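Local coordinates for protein putative silent information regulator 2 (Leishmania infantum, PDB 5OL0) that probably removes acetyl groups from lysine side chains of proteins, consuming NAD and releasing nicotinamide, as a zinc-containing class I sirtuin, at residues A[115-126]-A[136-146]. Sequence-based numbering, arbitrary orientation.
Sequences QDEGRLLRCCTQ and GVSPELLVEAH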
loop_
_atom_site.group_PDB
_atom_site.type_symbol
_atom_site.label_atom_id
_atom_site.label_comp_id
_atom_site.label_asym_id
_atom_site.label_seq_id
_atom_site.Cartn_x
_atom_site.Cartn_y
_atom_site.Cartn_z
ATOM N N GLN A 115 8.221 13.144 -4.788
ATOM C CA GLN A 115 8.357 14.003 -3.625
ATOM C C GLN A 115 9.454 15.007 -3.845
ATOM O O GLN A 115 9.275 16.196 -3.627
ATOM C CB GLN A 115 8.700 13.186 -2.395
ATOM C CG GLN A 115 9.235 13.942 -1.183
ATOM C CD GLN A 115 9.613 12.935 -0.129
ATOM O OE1 GLN A 115 8.749 12.253 0.439
ATOM N NE2 GLN A 115 10.906 12.757 0.070
ATOM N N ASP A 116 10.589 14.516 -4.283
ATOM C CA ASP A 116 11.724 15.430 -4.541
ATOM C C ASP A 116 11.473 16.454 -5.642
ATOM O O ASP A 116 12.089 17.517 -5.613
ATOM C CB ASP A 116 12.986 14.658 -4.787
ATOM C CG ASP A 116 13.411 13.853 -3.538
ATOM O OD1 ASP A 116 12.862 14.087 -2.433
ATOM O OD2 ASP A 116 14.265 12.961 -3.652
ATOM N N GLU A 117 10.554 16.156 -6.561
ATOM C CA GLU A 117 10.110 17.130 -7.570
ATOM C C GLU A 117 9.058 18.141 -7.052
ATOM O O GLU A 117 8.628 19.017 -7.796
ATOM C CB GLU A 117 9.494 16.394 -8.775
ATOM C CG GLU A 117 10.472 15.598 -9.572
ATOM C CD GLU A 117 11.271 16.530 -10.480
ATOM O OE1 GLU A 117 10.718 17.061 -11.481
ATOM O OE2 GLU A 117 12.454 16.771 -10.169
ATOM N N GLY A 118 8.576 17.978 -5.826
ATOM C CA GLY A 118 7.517 18.810 -5.297
ATOM C C GLY A 118 6.144 18.501 -5.913
ATOM O O GLY A 118 5.310 19.411 -5.990
ATOM N N ARG A 119 5.910 17.250 -6.378
ATOM C CA ARG A 119 4.590 16.869 -6.951
ATOM C C ARG A 119 3.739 15.900 -6.099
ATOM O O ARG A 119 2.603 15.581 -6.488
ATOM C CB ARG A 119 4.776 16.314 -8.340
ATOM C CG ARG A 119 5.332 17.354 -9.323
ATOM C CD ARG A 119 5.479 16.713 -10.683
ATOM N NE ARG A 119 6.192 17.515 -11.650
ATOM C CZ ARG A 119 5.733 18.600 -12.294
ATOM N NH1 ARG A 119 4.523 19.142 -12.069
ATOM N NH2 ARG A 119 6.535 19.183 -13.186
ATOM N N LEU A 120 4.224 15.501 -4.920
ATOM C CA LEU A 120 3.511 14.517 -4.133
ATOM C C LEU A 120 2.703 15.193 -3.125
ATOM O O LEU A 120 3.247 15.795 -2.252
ATOM C CB LEU A 120 4.472 13.557 -3.483
ATOM C CG LEU A 120 3.892 12.349 -2.726
ATOM C CD1 LEU A 120 3.245 11.351 -3.687
ATOM C CD2 LEU A 120 5.028 11.680 -2.014
ATOM N N LEU A 121 1.376 15.083 -3.204
ATOM C CA LEU A 121 0.506 15.530 -2.128
ATOM C C LEU A 121 0.559 14.541 -0.936
ATOM O O LEU A 121 0.659 14.919 0.232
ATOM C CB LEU A 121 -0.879 15.644 -2.660
ATOM C CG LEU A 121 -2.014 16.023 -1.717
ATOM C CD1 LEU A 121 -1.869 17.440 -1.136
ATOM C CD2 LEU A 121 -3.290 15.829 -2.539
ATOM N N ARG A 122 0.446 13.251 -1.220
ATOM C CA ARG A 122 0.492 12.262 -0.140
ATOM C C ARG A 122 0.661 10.927 -0.789
ATOM O O ARG A 122 0.171 10.704 -1.899
ATOM C CB ARG A 122 -0.814 12.282 0.670
ATOM C CG ARG A 122 -0.660 11.862 2.139
ATOM C CD ARG A 122 -0.063 13.042 2.920
ATOM N NE ARG A 122 0.200 12.706 4.331
ATOM C CZ ARG A 122 -0.703 12.853 5.328
ATOM N NH1 ARG A 122 -1.937 13.280 5.099
ATOM N NH2 ARG A 122 -0.381 12.531 6.568
ATOM N N CYS A 123 1.372 10.055 -0.110
ATOM C CA CYS A 123 1.436 8.667 -0.503
ATOM C C CYS A 123 0.707 7.870 0.575
ATOM O O CYS A 123 1.068 7.953 1.760
ATOM C CB CYS A 123 2.894 8.179 -0.584
ATOM S SG CYS A 123 2.974 6.400 -0.973
ATOM N N CYS A 124 -0.298 7.104 0.175
ATOM C CA CYS A 124 -1.082 6.301 1.128
ATOM C C CYS A 124 -0.937 4.865 0.689
ATOM O O CYS A 124 -1.320 4.533 -0.436
ATOM C CB CYS A 124 -2.537 6.700 1.045
ATOM S SG CYS A 124 -2.936 8.402 1.641
ATOM N N THR A 125 -0.430 4.017 1.567
ATOM C CA THR A 125 -0.156 2.613 1.230
ATOM C C THR A 125 -0.980 1.698 2.123
ATOM O O THR A 125 -1.158 1.943 3.287
ATOM C CB THR A 125 1.340 2.298 1.379
ATOM O OG1 THR A 125 1.601 0.941 1.029
ATOM C CG2 THR A 125 1.894 2.564 2.816
ATOM N N GLN A 126 -1.527 0.664 1.557
ATOM C CA GLN A 126 -2.138 -0.381 2.317
ATOM C C GLN A 126 -1.160 -1.543 2.573
ATOM O O GLN A 126 -1.485 -2.449 3.310
ATOM C CB GLN A 126 -3.412 -0.868 1.627
ATOM C CG GLN A 126 -3.336 -1.476 0.266
ATOM C CD GLN A 126 -4.737 -1.834 -0.235
ATOM O OE1 GLN A 126 -5.515 -2.447 0.455
ATOM N NE2 GLN A 126 -5.036 -1.462 -1.384
ATOM N N GLY A 136 12.649 6.482 1.229
ATOM C CA GLY A 136 12.841 7.883 1.700
ATOM C C GLY A 136 11.632 8.768 1.533
ATOM O O GLY A 136 11.719 10.004 1.506
ATOM N N VAL A 137 10.452 8.188 1.455
ATOM C CA VAL A 137 9.273 9.045 1.400
ATOM C C VAL A 137 9.142 9.608 2.784
ATOM O O VAL A 137 9.193 8.855 3.774
ATOM C CB VAL A 137 8.022 8.244 1.014
ATOM C CG1 VAL A 137 6.813 9.179 0.963
ATOM C CG2 VAL A 137 8.286 7.606 -0.343
ATOM N N SER A 138 8.978 10.916 2.892
ATOM C CA SER A 138 9.119 11.550 4.200
ATOM C C SER A 138 7.884 11.272 5.116
ATOM O O SER A 138 6.774 10.969 4.625
ATOM C CB SER A 138 9.306 13.043 4.055
ATOM O OG SER A 138 8.050 13.642 3.824
ATOM N N PRO A 139 8.061 11.424 6.426
ATOM C CA PRO A 139 6.974 11.134 7.374
ATOM C C PRO A 139 5.708 11.962 7.199
ATOM O O PRO A 139 4.613 11.431 7.323
ATOM C CB PRO A 139 7.605 11.407 8.735
ATOM C CG PRO A 139 9.071 11.120 8.525
ATOM C CD PRO A 139 9.383 11.530 7.107
ATOM N N GLU A 140 5.853 13.247 6.904
ATOM C CA GLU A 140 4.721 14.110 6.656
ATOM C C GLU A 140 3.983 13.731 5.365
ATOM O O GLU A 140 2.786 13.955 5.280
ATOM C CB GLU A 140 5.118 15.624 6.673
ATOM C CG GLU A 140 6.178 16.011 5.667
ATOM C CD GLU A 140 7.629 15.964 6.208
ATOM O OE1 GLU A 140 8.035 15.057 7.013
ATOM O OE2 GLU A 140 8.404 16.847 5.766
ATOM N N LEU A 141 4.672 13.114 4.411
ATOM C CA LEU A 141 4.026 12.743 3.130
ATOM C C LEU A 141 3.548 11.271 3.027
ATOM O O LEU A 141 2.701 10.954 2.187
ATOM C CB LEU A 141 4.930 13.077 1.968
ATOM C CG LEU A 141 5.235 14.568 1.776
ATOM C CD1 LEU A 141 6.128 14.756 0.567
ATOM C CD2 LEU A 141 3.960 15.412 1.629
ATOM N N LEU A 142 4.014 10.425 3.937
ATOM C CA LEU A 142 3.669 9.010 3.906
ATOM C C LEU A 142 2.593 8.672 4.941
ATOM O O LEU A 142 2.750 9.014 6.085
ATOM C CB LEU A 142 4.880 8.157 4.192
ATOM C CG LEU A 142 4.639 6.654 4.337
ATOM C CD1 LEU A 142 4.146 6.115 2.980
ATOM C CD2 LEU A 142 5.938 5.969 4.798
ATOM N N VAL A 143 1.563 7.947 4.504
ATOM C CA VAL A 143 0.575 7.333 5.371
ATOM C C VAL A 143 0.602 5.831 5.193
ATOM O O VAL A 143 0.204 5.300 4.129
ATOM C CB VAL A 143 -0.782 7.895 5.035
ATOM C CG1 VAL A 143 -1.874 7.246 5.904
ATOM C CG2 VAL A 143 -0.739 9.424 5.218
ATOM N N GLU A 144 1.085 5.152 6.239
ATOM C CA GLU A 144 1.041 3.687 6.373
ATOM C C GLU A 144 -0.303 3.375 6.926
ATOM O O GLU A 144 -0.429 3.219 8.123
ATOM C CB GLU A 144 2.172 3.192 7.318
ATOM C CG GLU A 144 3.509 3.185 6.587
ATOM C CD GLU A 144 4.749 2.854 7.414
ATOM O OE1 GLU A 144 4.771 3.208 8.595
ATOM O OE2 GLU A 144 5.727 2.289 6.866
ATOM N N ALA A 145 -1.324 3.297 6.068
ATOM C CA ALA A 145 -2.679 3.200 6.547
ATOM C C ALA A 145 -3.038 1.925 7.325
ATOM O O ALA A 145 -4.010 1.926 8.086
ATOM C CB ALA A 145 -3.653 3.368 5.389
ATOM N N HIS A 146 -2.263 0.865 7.118
ATOM C CA HIS A 146 -2.402 -0.401 7.808
ATOM C C HIS A 146 -1.216 -0.761 8.655
ATOM O O HIS A 146 -1.015 -1.925 8.952
ATOM C CB HIS A 146 -2.628 -1.508 6.806
ATOM C CG HIS A 146 -3.938 -1.377 6.098
ATOM N ND1 HIS A 146 -4.211 -2.013 4.904
ATOM C CD2 HIS A 146 -5.048 -0.671 6.414
ATOM C CE1 HIS A 146 -5.420 -1.677 4.504
ATOM N NE2 HIS A 146 -5.947 -0.858 5.400
#
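OE1 of Gln-115, on helix 106-116, accepts a nearly straight bond from Ser-138 N (2.8 Å, 165°), while NE2 of Gln-115 donates to Gly-136 O at 3.2 Å. With CG anti to the backbone N (chi1 164°), the extended chain carries the amide to Gly-136 and Ser-138, and two bonds of opposite sense fix its rotation. CD1 of Leu-141 packs against CG of Gln-115 (3.7 Å), and CD2 of Leu-141 reaches the carbonyl of Leu-121.

Farther along the chain, strands 122-125 and 142-144 run parallel, from Cys-123 N bonded to Leu-141 O through to Ala-145 N on Thr-125 O. Arg-122 bends at chi2 (78°), which brings CG2 of Val-143 over one face of the guanidinium, 3.4 Å from CZ of Arg-122; NH1 forms salt bridges to Asp-202 and Asp-207 of helix 198-207. Thr-125 OG1 binds Glu-132 on the connecting helix, within this beta-alpha-beta unit of the Rossmann-like sheet.

At the C-terminal ends, His-146 ND1 donates to Gln-126 O (3.2 Å) in a bent bond, the oxygen lying out of the ring plane. It ties the probable proton acceptor to a probable NAD-binding residue, consistent with the sheet edge orienting the imidazole beside the bound peptide.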